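Local coordinates for anti-sigma-I factor RsgI3 (Clostridium thermocellum, PDB 6QE7), which probably holds the sigma factor SigI3 inactive until its extracellular pair of PA14 domains, the part described here, binds plant cell-wall polysaccharide such as pectin, at residues A[8-13]-A[48-53]; A[63-68]-A[123-128]; A[71-76]-A[108-113]. One frame throughout, in Å; residues are numbered along the deposited sequence.

Contact 1. Residues A[8-13]-A[48-53]; sequences GEYYNN and VRWTGK. With CA (calcium ion), chain E.
Glu-9 and Arg-49 face each other as a hydrogen-bonded pair between two adjacent antiparallel strands, 6-11 and 46-51, of the larger sheet of the first PA14 beta-sandwich. Their backbones bond twice. Glu-9 N gives to Arg-49 O, and Arg-49 N gives to Glu-9 O, each at 2.8 Å. The side chains of the pair then form a salt bridge on the same face of the sheet. Arg-49 NH1 reaches Glu-9 OE1 at 2.9 Å, and the carboxylate oxygen sits at the guanidinium edge, near its plane. The two flat groups are not coplanar; their planes are 60° apart. The arginine chain leaves anti to its backbone N and bends at chi3 (-79°), which turns NH1 back toward the glutamate. Tyr-11 OH donates to Glu-9 OE1 at 2.8 Å, so two donors grip one oxygen. This probably limits rotation of the carboxylate. Arg-49 NE forms a salt bridge with a second acid, Glu-110, on the neighbouring strand 105-113, so the guanidinium spans two carboxylates.

Val-48 works on the other face, with Tyr-10 and Trp-50. Its CG1 stands over the centre of the Tyr-10 ring in a CH-pi contact, 3.8 Å from the centroid. Its CG2 meets Tyr-10 CD2 at 3.6 Å, near the ring's rim. The hydroxyl of Tyr-10 and the indole NE1 of Trp-50 both hydrogen-bond to Asp-25, so one acid serves both aromatic ends. Gly-8 lies opposite Trp-50, and its CA comes close to the indole.

Just past the strand, Asn-12 binds a calcium ion through its backbone, with Asp-44 and Thr-45 completing the protein ligands. The distance from Asn-12 O to the calcium is 2.3 Å.

Contact 2. Residues A[63-68]-A[123-128]; sequences TFYTVT and MWSSKS
Tyr-65 and Ser-125 meet through their hydroxyls, Tyr-65 OH to Ser-125 OG, in a very short hydrogen bond of 2.5 Å. The serine oxygen lies at the edge of the tyrosine ring, near its plane. Ser-125 OG sits between the backbone N and the carbonyl carbon (chi1 77°), which turns it to the phenol. One face of the same ring is covered by Thr-63 CG2, from two residues back on its own strand.

Met-123 is the direct cross-strand partner of Tyr-65. Its CB lies 4.0 Å from Tyr-65 CD1. Its chain bends at the last torsion, and the methyl CE then reaches Val-67 CG2 at 3.6 Å. Tyr-65, Met-123, Thr-63 and Ser-125 thus form a partly exposed face of mixed character.

Backbone hydrogen bonds set the register behind these side chains. Met-123 N bonds to Tyr-65 O at 2.7 Å, nearly straight at 175°. Tyr-65 N returns to Met-123 O, but from well above the carbonyl plane. Thr-63 and Ser-125 make a second bonded pair.

Phe-64 and Trp-124 point to the opposite, buried face. Trp-124 CB lies over one face of the phenyl ring, while Phe-64 CZ comes to the edge of the indole at CE3, 4.3 Å away. Trp-124 NE1 is hydrogen-bonded to Glu-132.

The pair belongs to the smaller sheet of the first PA14 domain. Strand 60-69 runs between strands 91-99 and 119-125 there, and Phe-64 packs across the sandwich on Leu-74 and Val-76 of strand 72-76.

Contact 3. Residues A[71-76]-A[108-113]; sequences GVRLWV and KMEYYQ. With CA (calcium ion), chain D.
Strands 72-76 and 105-113 are antiparallel neighbours in the larger sheet of the first PA14 sandwich, and the end of strand 105-113 supplies a calcium ligand. The Lys-108 side chain runs alongside Trp-75, in the same direction. Lys-108 CE rests over one face of the indole, 3.7 Å from the centroid of its six-membered ring. The ammonium NZ stands almost straight above that centroid at 4.4 Å, a cation-pi contact. The bend at chi3 (58°) carries the lysine end over the ring. Glu-110 OE1 comes to the edge of the indole, 3.6 Å from Trp-75 CH2. The other oxygen, OE2, forms a salt bridge with Arg-49 of strand 46-51.

Paired backbone hydrogen bonds join Trp-75 with Lys-108 and Arg-73 with Glu-110. On the other face Met-109 CE touches Val-72 CG2 at 3.8 Å. At the far end Gly-71 N lies over the Tyr-112 ring, and its hydrogen bond to Tyr-112 O is weak. Gln-113 OE1 binds calcium at 2.3 Å, together with Asp-69, Asp-70, Val-115 and Ala-117.

Strand 105-113 lies between strands 72-76 and 46-51, strand 79-84 flanks 72-76, and Leu-74 and Met-109 pack on strand 60-69 of the facing sheet.

Contacts 1 and 3 are buried and share the larger sheet, where strands 46-51 and 105-113 are neighbours. Contact 2 lies in the facing sheet and is only partly buried. A salt bridge joins contacts 1 and 3, from Arg-49 to Glu-110. Contacts 2 and 3 meet across the sandwich by apolar packing, as where Thr-68 touches Met-109 and Tyr-111. Contact 1 pairs opposite charges, contact 3 sets a lysine on an indole, and contact 2 joins two hydroxyls. Contacts 1 and 3 each hold a ligand of a different calcium ion, the first through a backbone oxygen and the second through a side-chain amide.

Contact 1. Residues A[8-13]-A[48-53]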
loop_
_atom_site.group_PDB
_atom_site.type_symbol
_atom_site.label_atom_id
_atom_site.label_comp_id
_atom_site.label_asym_id
_atom_site.label_seq_id
_atom_site.Cartn_x
_atom_site.Cartn_y
_atom_site.Cartn_z
ATOM N N GLY A 8 -6.389 -6.683 14.866
ATOM C CA GLY A 8 -6.648 -6.649 13.421
ATOM C C GLY A 8 -6.436 -5.268 12.857
ATOM O O GLY A 8 -7.013 -4.266 13.377
ATOM N N GLU A 9 -5.529 -5.185 11.902
ATOM C CA GLU A 9 -5.275 -3.947 11.143
ATOM C C GLU A 9 -5.990 -4.162 9.807
ATOM O O GLU A 9 -5.584 -5.115 9.052
ATOM C CB GLU A 9 -3.770 -3.663 10.932
ATOM C CG GLU A 9 -2.837 -3.562 12.145
ATOM C CD GLU A 9 -1.395 -4.028 11.868
ATOM O OE1 GLU A 9 -0.911 -3.937 10.697
ATOM O OE2 GLU A 9 -0.764 -4.526 12.791
ATOM N N TYR A 10 -6.861 -3.225 9.457
ATOM C CA TYR A 10 -7.744 -3.262 8.285
ATOM C C TYR A 10 -7.376 -2.155 7.335
ATOM O O TYR A 10 -7.379 -0.968 7.669
ATOM C CB TYR A 10 -9.192 -3.137 8.748
ATOM C CG TYR A 10 -9.681 -4.368 9.448
ATOM C CD1 TYR A 10 -9.394 -4.595 10.784
ATOM C CD2 TYR A 10 -10.401 -5.350 8.794
ATOM C CE1 TYR A 10 -9.843 -5.745 11.431
ATOM C CE2 TYR A 10 -10.895 -6.477 9.441
ATOM C CZ TYR A 10 -10.613 -6.686 10.778
ATOM O OH TYR A 10 -11.046 -7.825 11.406
ATOM N N TYR A 11 -7.032 -2.548 6.121
ATOM C CA TYR A 11 -6.513 -1.613 5.099
ATOM C C TYR A 11 -7.486 -1.678 3.911
ATOM O O TYR A 11 -7.864 -2.790 3.568
ATOM C CB TYR A 11 -5.114 -2.104 4.716
ATOM C CG TYR A 11 -4.075 -2.068 5.806
ATOM C CD1 TYR A 11 -3.978 -3.115 6.720
ATOM C CD2 TYR A 11 -3.121 -1.054 5.848
ATOM C CE1 TYR A 11 -3.018 -3.114 7.700
ATOM C CE2 TYR A 11 -2.145 -1.037 6.819
ATOM C CZ TYR A 11 -2.106 -2.070 7.726
ATOM O OH TYR A 11 -1.203 -2.005 8.707
ATOM N N ASN A 12 -7.646 -0.581 3.169
ATOM C CA ASN A 12 -8.551 -0.477 1.991
ATOM C C ASN A 12 -7.859 -0.813 0.674
ATOM O O ASN A 12 -8.555 -0.778 -0.375
ATOM C CB ASN A 12 -9.157 0.936 1.877
ATOM C CG ASN A 12 -10.541 0.960 2.468
ATOM O OD1 ASN A 12 -11.321 0.080 2.136
ATOM N ND2 ASN A 12 -10.848 1.898 3.363
ATOM N N ASN A 13 -6.564 -1.112 0.702
ATOM C CA ASN A 13 -5.811 -1.755 -0.412
ATOM C C ASN A 13 -5.450 -3.197 0.024
ATOM O O ASN A 13 -5.505 -3.505 1.255
ATOM C CB ASN A 13 -4.575 -0.914 -0.752
ATOM C CG ASN A 13 -4.858 0.220 -1.725
ATOM O OD1 ASN A 13 -5.889 0.235 -2.395
ATOM N ND2 ASN A 13 -3.885 1.104 -1.922
ATOM N N VAL A 48 -5.887 -7.348 5.773
ATOM C CA VAL A 48 -6.019 -7.452 7.227
ATOM C C VAL A 48 -4.746 -8.133 7.684
ATOM O O VAL A 48 -4.393 -9.183 7.136
ATOM C CB VAL A 48 -7.288 -8.241 7.674
ATOM C CG1 VAL A 48 -7.475 -8.040 9.137
ATOM C CG2 VAL A 48 -8.570 -7.816 6.946
ATOM N N ARG A 49 -4.189 -7.564 8.735
ATOM C CA ARG A 49 -3.099 -8.154 9.495
ATOM C C ARG A 49 -3.530 -8.332 10.948
ATOM O O ARG A 49 -3.778 -7.352 11.602
ATOM C CB ARG A 49 -1.867 -7.257 9.497
ATOM C CG ARG A 49 -0.661 -8.039 10.019
ATOM C CD ARG A 49 0.521 -7.152 10.090
ATOM N NE ARG A 49 1.066 -7.030 8.773
ATOM C CZ ARG A 49 1.290 -5.894 8.105
ATOM N NH1 ARG A 49 0.904 -4.737 8.591
ATOM N NH2 ARG A 49 1.917 -5.949 6.933
ATOM N N TRP A 50 -3.498 -9.569 11.416
ATOM C CA TRP A 50 -3.775 -9.931 12.818
ATOM C C TRP A 50 -2.450 -10.261 13.487
ATOM O O TRP A 50 -1.702 -11.040 12.902
ATOM C CB TRP A 50 -4.698 -11.120 12.859
ATOM C CG TRP A 50 -6.090 -10.846 12.392
ATOM C CD1 TRP A 50 -7.055 -10.205 13.113
ATOM C CD2 TRP A 50 -6.730 -11.338 11.211
ATOM N NE1 TRP A 50 -8.224 -10.201 12.432
ATOM C CE2 TRP A 50 -8.066 -10.843 11.234
ATOM C CE3 TRP A 50 -6.329 -12.063 10.085
ATOM C CZ2 TRP A 50 -9.001 -11.107 10.211
ATOM C CZ3 TRP A 50 -7.246 -12.295 9.051
ATOM C CH2 TRP A 50 -8.554 -11.792 9.098
ATOM N N THR A 51 -2.115 -9.583 14.578
ATOM C CA THR A 51 -0.900 -9.900 15.362
ATOM C C THR A 51 -1.185 -9.978 16.868
ATOM O O THR A 51 -2.087 -9.310 17.376
ATOM C CB THR A 51 0.187 -8.874 15.131
ATOM O OG1 THR A 51 -0.300 -7.654 15.672
ATOM C CG2 THR A 51 0.612 -8.778 13.674
ATOM N N GLY A 52 -0.508 -10.906 17.533
ATOM C CA GLY A 52 -0.485 -11.022 18.989
ATOM C C GLY A 52 0.310 -12.240 19.360
ATOM O O GLY A 52 1.359 -12.509 18.670
ATOM N N LYS A 53 -0.229 -12.980 20.320
ATOM C CA LYS A 53 0.392 -14.219 20.859
ATOM C C LYS A 53 -0.699 -15.249 20.982
ATOM O O LYS A 53 -1.873 -14.877 21.315
ATOM C CB LYS A 53 1.075 -13.889 22.188
ATOM C CG LYS A 53 2.284 -12.985 22.038
ATOM C CD LYS A 53 2.727 -12.431 23.369
ATOM C CE LYS A 53 4.047 -11.706 23.357
ATOM N NZ LYS A 53 5.008 -12.361 22.444
HETATM CA CA CA E . -10.016 -1.617 -1.894
HETATM O O HOH W 1 -1.977 -6.481 13.998
HETATM O O HOH W 2 -11.391 -1.842 0.124
HETATM O O HOH W 3 -8.531 -0.177 -3.168
HETATM O O HOH W 4 -10.783 0.719 -1.649
HETATM O O HOH W 5 -12.041 -1.413 -3.252
#

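Contact 2. Residues A[63-68]-A[123-128]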
loop_
_atom_site.group_PDB
_atom_site.type_symbol
_atom_site.label_atom_id
_atom_site.label_comp_id
_atom_site.label_asym_id
_atom_site.label_seq_id
_atom_site.Cartn_x
_atom_site.Cartn_y
_atom_site.Cartn_z
ATOM N N THR A 63 -1.245 -28.607 14.517
ATOM C CA THR A 63 -1.564 -28.230 13.127
ATOM C C THR A 63 -2.304 -26.890 13.214
ATOM O O THR A 63 -3.275 -26.815 13.998
ATOM C CB THR A 63 -2.312 -29.360 12.411
ATOM O OG1 THR A 63 -1.526 -30.548 12.535
ATOM C CG2 THR A 63 -2.641 -29.056 10.953
ATOM N N PHE A 64 -1.813 -25.845 12.530
ATOM C CA PHE A 64 -2.574 -24.607 12.204
ATOM C C PHE A 64 -3.178 -24.755 10.814
ATOM O O PHE A 64 -2.579 -25.358 9.837
ATOM C CB PHE A 64 -1.691 -23.368 12.256
ATOM C CG PHE A 64 -1.310 -23.088 13.651
ATOM C CD1 PHE A 64 -0.331 -23.846 14.268
ATOM C CD2 PHE A 64 -2.013 -22.185 14.399
ATOM C CE1 PHE A 64 0.014 -23.601 15.581
ATOM C CE2 PHE A 64 -1.641 -21.922 15.702
ATOM C CZ PHE A 64 -0.642 -22.641 16.295
ATOM N N TYR A 65 -4.426 -24.318 10.728
ATOM C CA TYR A 65 -5.184 -24.275 9.453
ATOM C C TYR A 65 -5.719 -22.851 9.248
ATOM O O TYR A 65 -6.203 -22.224 10.201
ATOM C CB TYR A 65 -6.403 -25.190 9.430
ATOM C CG TYR A 65 -6.253 -26.547 10.070
ATOM C CD1 TYR A 65 -6.105 -26.703 11.451
ATOM C CD2 TYR A 65 -6.264 -27.683 9.278
ATOM C CE1 TYR A 65 -6.017 -27.976 12.011
ATOM C CE2 TYR A 65 -6.154 -28.951 9.828
ATOM C CZ TYR A 65 -6.026 -29.096 11.198
ATOM O OH TYR A 65 -5.877 -30.377 11.690
ATOM N N THR A 66 -5.683 -22.421 7.989
ATOM C CA THR A 66 -6.294 -21.182 7.479
ATOM C C THR A 66 -7.293 -21.630 6.427
ATOM O O THR A 66 -7.013 -22.542 5.684
ATOM C CB THR A 66 -5.238 -20.214 6.940
ATOM O OG1 THR A 66 -4.578 -20.805 5.812
ATOM C CG2 THR A 66 -4.205 -19.828 7.971
ATOM N N VAL A 67 -8.481 -21.062 6.457
ATOM C CA VAL A 67 -9.407 -21.196 5.312
ATOM C C VAL A 67 -9.704 -19.756 4.898
ATOM O O VAL A 67 -10.304 -19.037 5.710
ATOM C CB VAL A 67 -10.701 -21.959 5.702
ATOM C CG1 VAL A 67 -11.558 -22.207 4.483
ATOM C CG2 VAL A 67 -10.380 -23.271 6.373
ATOM N N THR A 68 -9.301 -19.377 3.693
ATOM C CA THR A 68 -9.281 -17.977 3.229
ATOM C C THR A 68 -9.737 -17.921 1.794
ATOM O O THR A 68 -9.384 -18.801 0.980
ATOM C CB THR A 68 -7.920 -17.301 3.332
ATOM O OG1 THR A 68 -6.808 -18.011 2.729
ATOM C CG2 THR A 68 -7.555 -17.051 4.771
ATOM N N MET A 123 -7.760 -21.974 12.405
ATOM C CA MET A 123 -8.083 -23.139 13.245
ATOM C C MET A 123 -6.797 -23.803 13.726
ATOM O O MET A 123 -5.703 -23.416 13.305
ATOM C CB MET A 123 -8.929 -24.108 12.422
ATOM C CG MET A 123 -10.153 -23.449 11.905
ATOM S SD MET A 123 -11.238 -24.541 11.115
ATOM C CE MET A 123 -10.431 -24.953 9.580
ATOM N N TRP A 124 -6.906 -24.701 14.693
ATOM C CA TRP A 124 -5.779 -25.514 15.176
ATOM C C TRP A 124 -6.319 -26.869 15.646
ATOM O O TRP A 124 -7.476 -26.961 15.927
ATOM C CB TRP A 124 -4.967 -24.848 16.281
ATOM C CG TRP A 124 -5.632 -24.669 17.597
ATOM C CD1 TRP A 124 -6.938 -24.923 17.912
ATOM C CD2 TRP A 124 -5.057 -24.012 18.724
ATOM N NE1 TRP A 124 -7.204 -24.460 19.164
ATOM C CE2 TRP A 124 -6.057 -23.948 19.707
ATOM C CE3 TRP A 124 -3.785 -23.559 19.034
ATOM C CZ2 TRP A 124 -5.820 -23.441 20.969
ATOM C CZ3 TRP A 124 -3.550 -23.048 20.290
ATOM C CH2 TRP A 124 -4.569 -22.975 21.240
ATOM N N SER A 125 -5.442 -27.847 15.721
ATOM C CA SER A 125 -5.692 -29.241 16.121
ATOM C C SER A 125 -4.388 -29.772 16.706
ATOM O O SER A 125 -3.305 -29.129 16.471
ATOM C CB SER A 125 -6.223 -30.057 14.968
ATOM O OG SER A 125 -5.193 -30.411 14.068
ATOM N N SER A 126 -4.500 -30.825 17.534
ATOM C CA SER A 126 -3.377 -31.660 18.061
ATOM C C SER A 126 -3.911 -33.006 18.582
ATOM O O SER A 126 -5.133 -33.335 18.332
ATOM C CB SER A 126 -2.540 -30.939 19.124
ATOM O OG SER A 126 -3.294 -30.471 20.202
ATOM N N LYS A 127 -3.044 -33.777 19.238
ATOM C CA LYS A 127 -3.433 -35.121 19.696
ATOM C C LYS A 127 -4.702 -34.925 20.532
ATOM O O LYS A 127 -5.698 -35.494 20.150
ATOM C CB LYS A 127 -2.297 -35.761 20.474
ATOM C CG LYS A 127 -2.485 -37.260 20.594
ATOM C CD LYS A 127 -1.261 -37.967 21.124
ATOM C CE LYS A 127 -0.787 -37.403 22.445
ATOM N NZ LYS A 127 0.663 -37.623 22.592
ATOM N N SER A 128 -4.623 -34.089 21.577
ATOM C CA SER A 128 -5.684 -33.698 22.556
ATOM C C SER A 128 -6.568 -32.486 22.142
ATOM O O SER A 128 -7.652 -32.305 22.742
ATOM C CB SER A 128 -5.045 -33.390 23.871
ATOM O OG SER A 128 -3.838 -34.082 23.974
#

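Contact 3. Residues A[71-76]-A[108-113]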
loop_
_atom_site.group_PDB
_atom_site.type_symbol
_atom_site.label_atom_id
_atom_site.label_comp_id
_atom_site.label_asym_id
_atom_site.label_seq_id
_atom_site.Cartn_x
_atom_site.Cartn_y
_atom_site.Cartn_z
ATOM N N GLY A 71 -5.876 -14.670 -0.253
ATOM C CA GLY A 71 -4.599 -15.300 0.108
ATOM C C GLY A 71 -4.263 -15.087 1.558
ATOM O O GLY A 71 -4.962 -14.360 2.304
ATOM N N VAL A 72 -3.235 -15.784 1.987
ATOM C CA VAL A 72 -2.880 -15.755 3.428
ATOM C C VAL A 72 -1.389 -15.950 3.583
ATOM O O VAL A 72 -0.811 -16.723 2.855
ATOM C CB VAL A 72 -3.704 -16.822 4.154
ATOM C CG1 VAL A 72 -3.437 -18.185 3.540
ATOM C CG2 VAL A 72 -3.493 -16.835 5.696
ATOM N N ARG A 73 -0.866 -15.477 4.677
ATOM C CA ARG A 73 0.420 -15.936 5.196
ATOM C C ARG A 73 0.297 -16.089 6.704
ATOM O O ARG A 73 -0.284 -15.171 7.345
ATOM C CB ARG A 73 1.510 -14.906 4.858
ATOM C CG ARG A 73 1.868 -14.772 3.388
ATOM C CD ARG A 73 3.184 -13.985 3.287
ATOM N NE ARG A 73 3.688 -14.247 1.949
ATOM C CZ ARG A 73 3.585 -13.428 0.926
ATOM N NH1 ARG A 73 3.072 -12.182 1.038
ATOM N NH2 ARG A 73 4.131 -13.860 -0.186
ATOM N N LEU A 74 0.787 -17.205 7.253
ATOM C CA LEU A 74 0.731 -17.420 8.724
ATOM C C LEU A 74 2.109 -17.656 9.260
ATOM O O LEU A 74 2.745 -18.629 8.802
ATOM C CB LEU A 74 -0.140 -18.644 9.069
ATOM C CG LEU A 74 -0.370 -18.885 10.562
ATOM C CD1 LEU A 74 -0.981 -17.680 11.221
ATOM C CD2 LEU A 74 -1.259 -20.110 10.789
ATOM N N TRP A 75 2.485 -16.844 10.248
ATOM C CA TRP A 75 3.691 -17.032 11.080
ATOM C C TRP A 75 3.251 -17.427 12.473
ATOM O O TRP A 75 2.381 -16.716 13.065
ATOM C CB TRP A 75 4.618 -15.803 11.167
ATOM C CG TRP A 75 5.203 -15.328 9.893
ATOM C CD1 TRP A 75 6.474 -15.504 9.477
ATOM C CD2 TRP A 75 4.589 -14.485 8.908
ATOM N NE1 TRP A 75 6.659 -14.898 8.273
ATOM C CE2 TRP A 75 5.548 -14.217 7.922
ATOM C CE3 TRP A 75 3.305 -13.976 8.726
ATOM C CZ2 TRP A 75 5.304 -13.431 6.797
ATOM C CZ3 TRP A 75 3.066 -13.186 7.625
ATOM C CH2 TRP A 75 4.042 -12.936 6.658
ATOM N N VAL A 76 3.870 -18.479 12.996
ATOM C CA VAL A 76 3.822 -18.820 14.451
ATOM C C VAL A 76 5.272 -18.958 14.949
ATOM O O VAL A 76 6.070 -19.625 14.304
ATOM C CB VAL A 76 2.994 -20.092 14.683
ATOM C CG1 VAL A 76 3.007 -20.510 16.163
ATOM C CG2 VAL A 76 1.576 -19.983 14.161
ATOM N N LYS A 108 1.195 -14.096 13.582
ATOM C CA LYS A 108 0.848 -13.056 12.629
ATOM C C LYS A 108 0.189 -13.749 11.458
ATOM O O LYS A 108 0.732 -14.713 10.931
ATOM C CB LYS A 108 2.086 -12.290 12.174
ATOM C CG LYS A 108 1.801 -11.385 10.971
ATOM C CD LYS A 108 2.938 -10.429 10.727
ATOM C CE LYS A 108 4.276 -11.147 10.494
ATOM N NZ LYS A 108 5.326 -10.166 10.135
ATOM N N MET A 109 -1.009 -13.297 11.135
ATOM C CA MET A 109 -1.730 -13.791 9.986
ATOM C C MET A 109 -2.045 -12.584 9.118
ATOM O O MET A 109 -2.677 -11.655 9.611
ATOM C CB MET A 109 -2.995 -14.527 10.421
ATOM C CG MET A 109 -3.827 -14.915 9.256
ATOM S SD MET A 109 -5.115 -16.130 9.766
ATOM C CE MET A 109 -6.138 -16.221 8.296
ATOM N N GLU A 110 -1.582 -12.647 7.863
ATOM C CA GLU A 110 -1.837 -11.632 6.808
ATOM C C GLU A 110 -2.816 -12.258 5.854
ATOM O O GLU A 110 -2.724 -13.460 5.606
ATOM C CB GLU A 110 -0.523 -11.201 6.134
ATOM C CG GLU A 110 0.291 -10.346 7.083
ATOM C CD GLU A 110 1.628 -9.844 6.542
ATOM O OE1 GLU A 110 2.001 -10.246 5.481
ATOM O OE2 GLU A 110 2.201 -8.990 7.174
ATOM N N TYR A 111 -3.781 -11.456 5.427
ATOM C CA TYR A 111 -4.919 -11.912 4.628
ATOM C C TYR A 111 -5.165 -10.860 3.566
ATOM O O TYR A 111 -5.035 -9.662 3.922
ATOM C CB TYR A 111 -6.128 -12.075 5.577
ATOM C CG TYR A 111 -7.414 -12.047 4.806
ATOM C CD1 TYR A 111 -7.844 -13.158 4.114
ATOM C CD2 TYR A 111 -8.098 -10.867 4.639
ATOM C CE1 TYR A 111 -8.956 -13.130 3.303
ATOM C CE2 TYR A 111 -9.218 -10.820 3.842
ATOM C CZ TYR A 111 -9.634 -11.941 3.168
ATOM O OH TYR A 111 -10.744 -11.870 2.407
ATOM N N TYR A 112 -5.676 -11.233 2.386
ATOM C CA TYR A 112 -6.253 -10.206 1.509
ATOM C C TYR A 112 -7.390 -10.840 0.706
ATOM O O TYR A 112 -7.512 -12.057 0.562
ATOM C CB TYR A 112 -5.185 -9.614 0.594
ATOM C CG TYR A 112 -4.881 -10.456 -0.620
ATOM C CD1 TYR A 112 -3.978 -11.501 -0.578
ATOM C CD2 TYR A 112 -5.468 -10.178 -1.849
ATOM C CE1 TYR A 112 -3.682 -12.265 -1.712
ATOM C CE2 TYR A 112 -5.148 -10.892 -3.002
ATOM C CZ TYR A 112 -4.239 -11.942 -2.948
ATOM O OH TYR A 112 -4.027 -12.693 -4.061
ATOM N N GLN A 113 -8.283 -9.962 0.336
ATOM C CA GLN A 113 -9.387 -10.106 -0.630
ATOM C C GLN A 113 -9.041 -9.363 -1.919
ATOM O O GLN A 113 -8.612 -8.143 -1.886
ATOM C CB GLN A 113 -10.669 -9.535 0.009
ATOM C CG GLN A 113 -11.661 -8.994 -1.030
ATOM C CD GLN A 113 -12.423 -10.032 -1.794
ATOM O OE1 GLN A 113 -11.919 -11.101 -2.128
ATOM N NE2 GLN A 113 -13.727 -9.773 -1.969
HETATM CA CA CA D . -12.123 -13.077 -3.200
HETATM O O HOH W 6 -11.180 -13.789 -5.679
HETATM O O HOH W 7 -12.864 -15.202 -4.768
#